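Local atomic coordinates of HD domain protein (Enterococcus faecalis, PDB entry 4LRL), a protein that probably hydrolyses deoxyribonucleoside triphosphates such as dGTP through a metal-binding HD domain, under allosteric control by bound nucleotides. Residues 204-213 against 224-232; 367-378 against 460-470. One frame throughout, in Å; residues are numbered along the deposited sequence. Where two conformers were deposited one is given.

Contact 1 (204-213 against 224-232); sequences IDADRMDYLL and GTFDLTRIL. With NI (nickel (II) ion), chain N.
Phe226 has CG lodged between its own backbone N and carbonyl carbon (chi1 60°), a rotamer that sends the ring back toward helix 206-213. There it meets Leu213, and the two side chains cross at about a right angle. Leu213 CD2 lies over one face of the Phe226 ring, 4.2 Å from its centroid, in a CH-pi contact set off toward the rim. Leu213 CG is 3.7 Å from Phe226 CE2. The ring's edge faces the helix itself: Phe226 CZ is 3.9 Å from Met209 O, and Leu212 CB also stands near the ring plane. The Met209 SD sits obliquely to the Phe226 ring, a Met-aromatic contact at 5.5 Å from the centroid. The same sulfur is 4.0 Å from Leu228 CD1 and also touches Ile231 CG2. No hydrogen bond joins the two segments; the contact between them is apolar and mostly buried.

Helix 206-213 carries the last aspartate of the H...HD...D signature of HD domains. Asp207 OD2 binds the nickel ion at 2.1 Å. His90, His134, Asp135 and two waters complete the site, and Asp207 OD1 accepts a hydrogen bond from one of those waters. Phe226 thus packs on Met209, Leu212 and Leu213 of the helix that carries this metal ligand. Asp205 N-caps the helix: its OD2 accepts a nearly straight bond from Arg208 N at 2.7 Å and a weak one from Asp207 N. Arg208 NE returns to Asp205 OD1 in a salt bridge, while Arg208 NH2 has a second partner in Asp397. Asp227 caps the following helix through a weak bond from Arg230 N. Asp227 OD2 also accepts a hydrogen bond from Asn46 of the second subunit.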
loop_
_atom_site.group_PDB
_atom_site.type_symbol
_atom_site.label_atom_id
_atom_site.label_comp_id
_atom_site.label_asym_id
_atom_site.label_seq_id
_atom_site.Cartn_x
_atom_site.Cartn_y
_atom_site.Cartn_z
ATOM N N ILE C 204 0.816 25.188 -3.402
ATOM C CA ILE C 204 1.381 23.943 -2.885
ATOM C C ILE C 204 1.680 24.118 -1.398
ATOM O O ILE C 204 2.811 24.377 -0.998
ATOM C CB ILE C 204 2.646 23.524 -3.710
ATOM C CG1 ILE C 204 3.261 22.212 -3.190
ATOM C CG2 ILE C 204 3.662 24.676 -3.778
ATOM C CD1 ILE C 204 4.236 21.569 -4.167
ATOM N N ASP C 205 0.648 24.009 -0.581
ATOM C CA ASP C 205 0.745 24.344 0.833
ATOM C C ASP C 205 0.305 23.162 1.712
ATOM O O ASP C 205 -0.173 22.140 1.198
ATOM C CB ASP C 205 -0.127 25.567 1.115
ATOM C CG ASP C 205 -1.574 25.357 0.695
ATOM O OD1 ASP C 205 -2.086 26.165 -0.097
ATOM O OD2 ASP C 205 -2.194 24.356 1.132
ATOM N N ALA C 206 0.438 23.328 3.028
ATOM C CA ALA C 206 0.139 22.279 3.991
ATOM C C ALA C 206 -1.335 21.862 3.957
ATOM O O ALA C 206 -1.675 20.717 4.270
ATOM C CB ALA C 206 0.532 22.726 5.380
ATOM N N ASP C 207 -2.187 22.800 3.545
ATOM C CA ASP C 207 -3.634 22.604 3.470
ATOM C C ASP C 207 -3.967 21.663 2.306
ATOM O O ASP C 207 -4.570 20.605 2.495
ATOM C CB ASP C 207 -4.317 23.985 3.316
ATOM C CG ASP C 207 -5.843 23.918 3.305
ATOM O OD1 ASP C 207 -6.471 24.954 3.022
ATOM O OD2 ASP C 207 -6.433 22.861 3.577
ATOM N N ARG C 208 -3.555 22.048 1.108
ATOM C CA ARG C 208 -3.726 21.208 -0.073
ATOM C C ARG C 208 -3.062 19.840 0.100
ATOM O O ARG C 208 -3.660 18.808 -0.233
ATOM C CB ARG C 208 -3.179 21.914 -1.317
ATOM C CG ARG C 208 -3.811 23.276 -1.594
ATOM C CD ARG C 208 -3.075 23.913 -2.724
ATOM N NE ARG C 208 -3.482 25.276 -3.064
ATOM C CZ ARG C 208 -4.506 25.582 -3.856
ATOM N NH1 ARG C 208 -4.759 26.854 -4.150
ATOM N NH2 ARG C 208 -5.271 24.619 -4.365
ATOM N N MET C 209 -1.848 19.827 0.647
ATOM C CA MET C 209 -1.111 18.571 0.801
ATOM C C MET C 209 -1.852 17.587 1.716
ATOM O O MET C 209 -1.962 16.407 1.401
ATOM C CB MET C 209 0.333 18.813 1.259
ATOM C CG MET C 209 1.200 19.485 0.183
ATOM S SD MET C 209 2.974 19.339 0.476
ATOM C CE MET C 209 3.297 20.762 1.510
ATOM N N ASP C 210 -2.392 18.075 2.825
ATOM C CA ASP C 210 -3.128 17.192 3.705
ATOM C C ASP C 210 -4.433 16.696 3.077
ATOM O O ASP C 210 -4.683 15.503 3.093
ATOM C CB ASP C 210 -3.407 17.821 5.067
ATOM C CG ASP C 210 -4.022 16.821 6.032
ATOM O OD1 ASP C 210 -5.256 16.855 6.202
ATOM O OD2 ASP C 210 -3.279 15.977 6.591
ATOM N N TYR C 211 -5.270 17.588 2.535
ATOM C CA TYR C 211 -6.553 17.090 2.043
ATOM C C TYR C 211 -6.410 16.179 0.834
ATOM O O TYR C 211 -7.141 15.201 0.711
ATOM C CB TYR C 211 -7.652 18.169 1.885
ATOM C CG TYR C 211 -7.505 19.193 0.788
ATOM C CD1 TYR C 211 -7.553 18.836 -0.565
ATOM C CD2 TYR C 211 -7.396 20.543 1.105
ATOM C CE1 TYR C 211 -7.448 19.809 -1.570
ATOM C CE2 TYR C 211 -7.290 21.519 0.114
ATOM C CZ TYR C 211 -7.317 21.148 -1.218
ATOM O OH TYR C 211 -7.215 22.139 -2.183
ATOM N N LEU C 212 -5.438 16.456 -0.027
ATOM C CA LEU C 212 -5.207 15.553 -1.162
ATOM C C LEU C 212 -4.872 14.138 -0.684
ATOM O O LEU C 212 -5.470 13.169 -1.144
ATOM C CB LEU C 212 -4.158 16.095 -2.131
ATOM C CG LEU C 212 -4.604 17.358 -2.899
ATOM C CD1 LEU C 212 -3.416 18.009 -3.627
ATOM C CD2 LEU C 212 -5.786 17.130 -3.873
ATOM N N LEU C 213 -3.951 14.036 0.273
ATOM C CA LEU C 213 -3.556 12.750 0.804
ATOM C C LEU C 213 -4.671 12.100 1.615
ATOM O O LEU C 213 -4.936 10.905 1.458
ATOM C CB LEU C 213 -2.306 12.896 1.664
ATOM C CG LEU C 213 -0.984 13.217 0.954
ATOM C CD1 LEU C 213 0.072 13.672 1.978
ATOM C CD2 LEU C 213 -0.493 11.990 0.151
ATOM N N GLY C 224 -4.237 8.124 -6.317
ATOM C CA GLY C 224 -4.331 9.578 -6.431
ATOM C C GLY C 224 -3.424 10.310 -5.445
ATOM O O GLY C 224 -3.743 11.424 -5.019
ATOM N N THR C 225 -2.296 9.688 -5.084
ATOM C CA THR C 225 -1.367 10.227 -4.075
ATOM C C THR C 225 0.037 10.527 -4.620
ATOM O O THR C 225 0.527 9.862 -5.543
ATOM C CB THR C 225 -1.225 9.284 -2.836
ATOM O OG1 THR C 225 -0.745 7.996 -3.246
ATOM C CG2 THR C 225 -2.558 9.117 -2.122
ATOM N N PHE C 226 0.666 11.544 -4.034
ATOM C CA PHE C 226 2.052 11.919 -4.309
ATOM C C PHE C 226 2.876 11.564 -3.070
ATOM O O PHE C 226 2.360 10.981 -2.125
ATOM C CB PHE C 226 2.129 13.425 -4.566
ATOM C CG PHE C 226 1.666 14.251 -3.402
ATOM C CD1 PHE C 226 2.584 14.783 -2.505
ATOM C CD2 PHE C 226 0.307 14.461 -3.178
ATOM C CE1 PHE C 226 2.158 15.518 -1.412
ATOM C CE2 PHE C 226 -0.131 15.196 -2.090
ATOM C CZ PHE C 226 0.795 15.727 -1.206
ATOM N N ASP C 227 4.145 11.955 -3.051
ATOM C CA ASP C 227 5.024 11.616 -1.935
ATOM C C ASP C 227 5.372 12.829 -1.070
ATOM O O ASP C 227 6.207 13.660 -1.453
ATOM C CB ASP C 227 6.297 10.943 -2.453
ATOM C CG ASP C 227 7.141 10.365 -1.341
ATOM O OD1 ASP C 227 6.663 9.433 -0.646
ATOM O OD2 ASP C 227 8.282 10.846 -1.167
ATOM N N LEU C 228 4.735 12.912 0.097
ATOM C CA LEU C 228 4.984 13.996 1.050
ATOM C C LEU C 228 6.452 14.094 1.460
ATOM O O LEU C 228 7.017 15.191 1.490
ATOM C CB LEU C 228 4.101 13.849 2.298
ATOM C CG LEU C 228 4.267 14.916 3.391
ATOM C CD1 LEU C 228 4.001 16.318 2.857
ATOM C CD2 LEU C 228 3.384 14.627 4.586
ATOM N N THR C 229 7.054 12.946 1.772
ATOM C CA THR C 229 8.450 12.882 2.208
ATOM C C THR C 229 9.439 13.439 1.179
ATOM O O THR C 229 10.427 14.067 1.559
ATOM C CB THR C 229 8.858 11.460 2.650
ATOM O OG1 THR C 229 8.144 11.114 3.840
ATOM C CG2 THR C 229 10.353 11.389 2.965
ATOM N N ARG C 230 9.187 13.223 -0.111
ATOM C CA ARG C 230 10.099 13.785 -1.098
ATOM C C ARG C 230 9.926 15.290 -1.243
ATOM O O ARG C 230 10.907 16.003 -1.445
ATOM C CB ARG C 230 10.047 13.087 -2.466
ATOM C CG ARG C 230 11.157 13.589 -3.464
ATOM C CD ARG C 230 12.592 13.548 -2.898
ATOM N NE ARG C 230 13.560 14.183 -3.799
ATOM C CZ ARG C 230 14.855 14.373 -3.534
ATOM N NH1 ARG C 230 15.386 13.976 -2.383
ATOM N NH2 ARG C 230 15.623 14.970 -4.432
ATOM N N ILE C 231 8.700 15.776 -1.096
ATOM C CA ILE C 231 8.476 17.218 -1.118
ATOM C C ILE C 231 9.132 17.870 0.095
ATOM O O ILE C 231 9.750 18.924 -0.021
ATOM C CB ILE C 231 6.982 17.592 -1.252
ATOM C CG1 ILE C 231 6.442 17.053 -2.585
ATOM C CG2 ILE C 231 6.800 19.135 -1.159
ATOM C CD1 ILE C 231 5.057 17.480 -2.913
ATOM N N LEU C 232 9.036 17.210 1.246
ATOM C CA LEU C 232 9.670 17.726 2.450
ATOM C C LEU C 232 11.192 17.757 2.361
ATOM O O LEU C 232 11.836 18.547 3.043
ATOM C CB LEU C 232 9.212 16.948 3.686
ATOM C CG LEU C 232 7.733 17.142 4.060
ATOM C CD1 LEU C 232 7.382 16.386 5.325
ATOM C CD2 LEU C 232 7.380 18.608 4.197
HETATM NI NI NI N . -8.124 22.942 4.854
HETATM O O HOH W 1 -9.044 24.321 3.498
HETATM O O HOH W 2 -9.855 21.826 3.589
#

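Contact 2 (367-378 against 460-470); sequences TIAYLRELIEKV and FDETYREFSSY
Leu374 lies against Thr463, Glu466 and Phe467 on the facing helix. Its CB is 4.0 Å from Thr463 CG2. CG lies over one face of the Tyr370 ring in its own helix, offset toward the rim. Of the two branches, CD2 returns to Thr463 CG2, while CD1 reaches Glu466 CG at 3.8 Å and the backbone N of Phe467.

The extended chi1 of Tyr370 (177°) swings its ring toward helix 461-468 and brings the hydroxyl to Glu466. Tyr370 OH donates to Glu466 OE2 at 2.7 Å, on the anti side of the carboxylate and 21° out of its plane. Ring and carboxylate planes are perpendicular. Tyr470 CE1 meets the edge of the Tyr370 ring, and the two rings are set obliquely. Leu371 CD2 is 3.7 Å from Tyr470 CG. Ile375 CD1 approaches Phe467 CE1 at 3.5 Å.

At the other end, Val378 touches two rings with different atoms. Its CA is centred over a face of Phe460, 4.1 Å from the ring centroid, although Phe460 is poorly ordered. Val378 CG1 lies over a face of Tyr464. Phe442 and Phe444 of strand 441-444 pack behind Leu371, Ile375 and Phe467. The arrangement is an antiparallel helix pair, crossing at -155°, within the HD-associated region.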
loop_
_atom_site.group_PDB
_atom_site.type_symbol
_atom_site.label_atom_id
_atom_site.label_comp_id
_atom_site.label_asym_id
_atom_site.label_seq_id
_atom_site.Cartn_x
_atom_site.Cartn_y
_atom_site.Cartn_z
ATOM N N THR C 367 -33.320 24.520 -25.115
ATOM C CA THR C 367 -33.591 23.096 -24.986
ATOM C C THR C 367 -33.790 22.716 -23.528
ATOM O O THR C 367 -34.708 21.954 -23.202
ATOM C CB THR C 367 -32.479 22.239 -25.633
ATOM O OG1 THR C 367 -32.550 22.372 -27.052
ATOM C CG2 THR C 367 -32.633 20.759 -25.287
ATOM N N ILE C 368 -32.937 23.243 -22.655
ATOM C CA ILE C 368 -33.055 22.991 -21.222
ATOM C C ILE C 368 -34.421 23.474 -20.722
ATOM O O ILE C 368 -35.079 22.785 -19.953
ATOM C CB ILE C 368 -31.872 23.630 -20.429
ATOM C CG1 ILE C 368 -30.616 22.768 -20.577
ATOM C CG2 ILE C 368 -32.201 23.802 -18.937
ATOM C CD1 ILE C 368 -29.322 23.488 -20.251
ATOM N N ALA C 369 -34.854 24.642 -21.187
ATOM C CA ALA C 369 -36.163 25.168 -20.808
ATOM C C ALA C 369 -37.294 24.203 -21.194
ATOM O O ALA C 369 -38.219 23.981 -20.409
ATOM C CB ALA C 369 -36.381 26.546 -21.403
ATOM N N TYR C 370 -37.181 23.615 -22.388
ATOM C CA TYR C 370 -38.134 22.633 -22.888
ATOM C C TYR C 370 -38.142 21.368 -22.014
ATOM O O TYR C 370 -39.203 20.918 -21.593
ATOM C CB TYR C 370 -37.862 22.320 -24.371
ATOM C CG TYR C 370 -38.757 21.247 -24.954
ATOM C CD1 TYR C 370 -38.247 20.001 -25.288
ATOM C CD2 TYR C 370 -40.121 21.471 -25.140
ATOM C CE1 TYR C 370 -39.067 19.001 -25.808
ATOM C CE2 TYR C 370 -40.948 20.483 -25.659
ATOM C CZ TYR C 370 -40.412 19.253 -25.992
ATOM O OH TYR C 370 -41.223 18.273 -26.502
ATOM N N LEU C 371 -36.962 20.827 -21.716
ATOM C CA LEU C 371 -36.833 19.688 -20.790
ATOM C C LEU C 371 -37.397 19.994 -19.412
ATOM O O LEU C 371 -37.995 19.117 -18.773
ATOM C CB LEU C 371 -35.376 19.232 -20.654
ATOM C CG LEU C 371 -34.654 18.848 -21.944
ATOM C CD1 LEU C 371 -33.286 18.307 -21.619
ATOM C CD2 LEU C 371 -35.451 17.832 -22.753
ATOM N N ARG C 372 -37.210 21.232 -18.957
ATOM C CA ARG C 372 -37.829 21.683 -17.709
ATOM C C ARG C 372 -39.356 21.700 -17.775
ATOM O O ARG C 372 -40.010 21.341 -16.799
ATOM C CB ARG C 372 -37.294 23.048 -17.291
ATOM C CG ARG C 372 -35.979 22.933 -16.547
ATOM C CD ARG C 372 -35.322 24.275 -16.382
ATOM N NE ARG C 372 -34.304 24.209 -15.347
ATOM C CZ ARG C 372 -33.320 25.088 -15.205
ATOM N NH1 ARG C 372 -33.209 26.110 -16.050
ATOM N NH2 ARG C 372 -32.444 24.935 -14.215
ATOM N N GLU C 373 -39.918 22.106 -18.920
ATOM C CA GLU C 373 -41.354 21.990 -19.138
ATOM C C GLU C 373 -41.808 20.535 -19.008
ATOM O O GLU C 373 -42.747 20.243 -18.278
ATOM C CB GLU C 373 -41.775 22.545 -20.498
ATOM C CG GLU C 373 -43.285 22.463 -20.702
ATOM C CD GLU C 373 -43.757 22.843 -22.095
ATOM O OE1 GLU C 373 -42.928 23.068 -23.001
ATOM O OE2 GLU C 373 -44.991 22.923 -22.278
ATOM N N LEU C 374 -41.124 19.627 -19.699
ATOM C CA LEU C 374 -41.493 18.217 -19.675
ATOM C C LEU C 374 -41.454 17.640 -18.269
ATOM O O LEU C 374 -42.350 16.894 -17.875
ATOM C CB LEU C 374 -40.582 17.398 -20.594
ATOM C CG LEU C 374 -40.567 17.745 -22.086
ATOM C CD1 LEU C 374 -39.550 16.859 -22.796
ATOM C CD2 LEU C 374 -41.976 17.618 -22.717
ATOM N N ILE C 375 -40.408 17.991 -17.526
ATOM C CA ILE C 375 -40.194 17.511 -16.163
ATOM C C ILE C 375 -41.336 18.000 -15.274
ATOM O O ILE C 375 -41.849 17.245 -14.448
ATOM C CB ILE C 375 -38.790 17.968 -15.648
ATOM C CG1 ILE C 375 -37.692 17.097 -16.279
ATOM C CG2 ILE C 375 -38.702 17.981 -14.120
ATOM C CD1 ILE C 375 -36.307 17.757 -16.330
ATOM N N GLU C 376 -41.738 19.253 -15.484
ATOM C CA GLU C 376 -42.883 19.868 -14.826
ATOM C C GLU C 376 -44.201 19.171 -15.157
ATOM O O GLU C 376 -45.071 19.037 -14.291
ATOM C CB GLU C 376 -42.986 21.337 -15.253
ATOM C CG GLU C 376 -44.142 22.115 -14.639
ATOM C CD GLU C 376 -44.003 23.606 -14.876
ATOM O OE1 GLU C 376 -43.431 24.277 -13.994
ATOM O OE2 GLU C 376 -44.431 24.105 -15.946
ATOM N N LYS C 377 -44.344 18.769 -16.421
ATOM C CA LYS C 377 -45.555 18.140 -16.935
ATOM C C LYS C 377 -45.852 16.841 -16.178
ATOM O O LYS C 377 -47.000 16.560 -15.863
ATOM C CB LYS C 377 -45.395 17.878 -18.435
ATOM C CG LYS C 377 -46.680 17.745 -19.225
ATOM C CD LYS C 377 -46.457 18.091 -20.704
ATOM C CE LYS C 377 -47.782 18.074 -21.466
ATOM N NZ LYS C 377 -47.934 19.189 -22.472
ATOM N N VAL C 378 -44.810 16.074 -15.860
ATOM C CA VAL C 378 -44.986 14.822 -15.102
ATOM C C VAL C 378 -45.081 15.030 -13.582
ATOM O O VAL C 378 -45.256 14.067 -12.841
ATOM C CB VAL C 378 -43.936 13.722 -15.466
ATOM C CG1 VAL C 378 -43.905 13.489 -16.973
ATOM C CG2 VAL C 378 -42.535 14.059 -14.929
ATOM N N PHE C 460 -47.833 9.056 -18.384
ATOM C CA PHE C 460 -46.937 10.087 -18.912
ATOM C C PHE C 460 -45.861 9.499 -19.833
ATOM O O PHE C 460 -44.840 10.137 -20.092
ATOM C CB PHE C 460 -46.294 10.878 -17.764
ATOM C CG PHE C 460 -47.263 11.731 -16.977
ATOM C CD1 PHE C 460 -48.029 12.715 -17.608
ATOM C CD2 PHE C 460 -47.381 11.575 -15.596
ATOM C CE1 PHE C 460 -48.920 13.513 -16.877
ATOM C CE2 PHE C 460 -48.267 12.368 -14.856
ATOM C CZ PHE C 460 -49.037 13.339 -15.499
ATOM N N ASP C 461 -46.115 8.290 -20.338
ATOM C CA ASP C 461 -45.121 7.513 -21.094
ATOM C C ASP C 461 -44.465 8.230 -22.271
ATOM O O ASP C 461 -43.256 8.098 -22.463
ATOM C CB ASP C 461 -45.702 6.167 -21.559
ATOM C CG ASP C 461 -45.187 4.985 -20.738
ATOM O OD1 ASP C 461 -44.281 5.177 -19.891
ATOM O OD2 ASP C 461 -45.686 3.855 -20.949
ATOM N N GLU C 462 -45.249 8.978 -23.046
ATOM C CA GLU C 462 -44.718 9.654 -24.232
ATOM C C GLU C 462 -43.802 10.827 -23.866
ATOM O O GLU C 462 -42.842 11.114 -24.578
ATOM C CB GLU C 462 -45.839 10.078 -25.198
ATOM C CG GLU C 462 -46.578 11.359 -24.827
ATOM C CD GLU C 462 -47.576 11.806 -25.895
ATOM O OE1 GLU C 462 -47.486 12.977 -26.333
ATOM O OE2 GLU C 462 -48.450 10.999 -26.291
ATOM N N THR C 463 -44.107 11.477 -22.743
ATOM C CA THR C 463 -43.281 12.536 -22.178
ATOM C C THR C 463 -41.928 11.985 -21.728
ATOM O O THR C 463 -40.887 12.588 -22.001
ATOM C CB THR C 463 -43.994 13.226 -20.997
ATOM O OG1 THR C 463 -45.306 13.625 -21.409
ATOM C CG2 THR C 463 -43.228 14.454 -20.530
ATOM N N TYR C 464 -41.949 10.832 -21.057
ATOM C CA TYR C 464 -40.713 10.139 -20.662
ATOM C C TYR C 464 -39.861 9.762 -21.879
ATOM O O TYR C 464 -38.638 9.922 -21.853
ATOM C CB TYR C 464 -41.014 8.900 -19.807
ATOM C CG TYR C 464 -41.586 9.200 -18.431
ATOM C CD1 TYR C 464 -40.874 9.968 -17.508
ATOM C CD2 TYR C 464 -42.833 8.699 -18.049
ATOM C CE1 TYR C 464 -41.392 10.245 -16.252
ATOM C CE2 TYR C 464 -43.358 8.967 -16.788
ATOM C CZ TYR C 464 -42.631 9.740 -15.899
ATOM O OH TYR C 464 -43.136 10.008 -14.650
ATOM N N ARG C 465 -40.518 9.276 -22.935
ATOM C CA ARG C 465 -39.817 8.947 -24.171
ATOM C C ARG C 465 -39.300 10.210 -24.868
ATOM O O ARG C 465 -38.168 10.229 -25.349
ATOM C CB ARG C 465 -40.688 8.093 -25.100
ATOM C CG ARG C 465 -40.878 6.656 -24.605
ATOM C CD ARG C 465 -41.583 5.782 -25.634
ATOM N NE ARG C 465 -42.912 6.284 -25.977
ATOM C CZ ARG C 465 -44.035 5.909 -25.372
ATOM N NH1 ARG C 465 -43.997 5.023 -24.385
ATOM N NH2 ARG C 465 -45.199 6.421 -25.754
ATOM N N GLU C 466 -40.109 11.263 -24.892
ATOM C CA GLU C 466 -39.701 12.534 -25.480
ATOM C C GLU C 466 -38.469 13.070 -24.753
ATOM O O GLU C 466 -37.453 13.366 -25.379
ATOM C CB GLU C 466 -40.855 13.544 -25.454
ATOM C CG GLU C 466 -40.489 14.960 -25.920
ATOM C CD GLU C 466 -40.223 15.077 -27.416
ATOM O OE1 GLU C 466 -40.142 14.044 -28.115
ATOM O OE2 GLU C 466 -40.088 16.218 -27.895
ATOM N N PHE C 467 -38.557 13.150 -23.429
ATOM C CA PHE C 467 -37.426 13.545 -22.603
ATOM C C PHE C 467 -36.163 12.711 -22.870
ATOM O O PHE C 467 -35.076 13.276 -23.066
ATOM C CB PHE C 467 -37.787 13.491 -21.114
ATOM C CG PHE C 467 -36.664 13.917 -20.219
ATOM C CD1 PHE C 467 -36.582 15.231 -19.764
ATOM C CD2 PHE C 467 -35.663 13.011 -19.855
ATOM C CE1 PHE C 467 -35.526 15.632 -18.946
ATOM C CE2 PHE C 467 -34.609 13.401 -19.034
ATOM C CZ PHE C 467 -34.538 14.712 -18.577
ATOM N N SER C 468 -36.318 11.384 -22.884
ATOM C CA SER C 468 -35.201 10.447 -23.068
ATOM C C SER C 468 -34.431 10.672 -24.359
ATOM O O SER C 468 -33.216 10.489 -24.394
ATOM C CB SER C 468 -35.694 8.994 -23.035
ATOM O OG SER C 468 -36.333 8.693 -21.807
ATOM N N SER C 469 -35.142 11.067 -25.417
ATOM C CA SER C 469 -34.533 11.281 -26.735
ATOM C C SER C 469 -33.534 12.451 -26.754
ATOM O O SER C 469 -32.772 12.600 -27.716
ATOM C CB SER C 469 -35.612 11.472 -27.803
ATOM O OG SER C 469 -36.394 12.625 -27.534
ATOM N N TYR C 470 -33.529 13.251 -25.687
ATOM C CA TYR C 470 -32.587 14.363 -25.533
ATOM C C TYR C 470 -31.325 14.012 -24.724
ATOM O O TYR C 470 -30.402 14.832 -24.632
ATOM C CB TYR C 470 -33.284 15.572 -24.903
ATOM C CG TYR C 470 -34.193 16.304 -25.867
ATOM C CD1 TYR C 470 -35.552 15.990 -25.954
ATOM C CD2 TYR C 470 -33.688 17.292 -26.711
ATOM C CE1 TYR C 470 -36.385 16.653 -26.850
ATOM C CE2 TYR C 470 -34.508 17.963 -27.608
ATOM C CZ TYR C 470 -35.855 17.641 -27.671
ATOM O OH TYR C 470 -36.664 18.303 -28.562
#

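Overall arrangement
From the N terminus, the chain passes through His90, His134 and Asp135 before contact 1 begins. Contact 1 then closes a short loop: ten residues, six of them helical, separate its segments. It ties the metal-bearing helix 206-219 to the start of helix 228-234, the next helix along the chain. Contact 2 opens much later and closes a longer loop of 81 residues, which includes strands 411-413 and 441-444. It joins helix 361-377 to helix 461-468 near the C terminus. The contacts are in series, neither nested nor crossed. The centres of contact 1 and contact 2 are about 46 Å apart, on opposite sides of the chain's centre. The nearest atoms of contact 1 and contact 2 are about 28 Å apart.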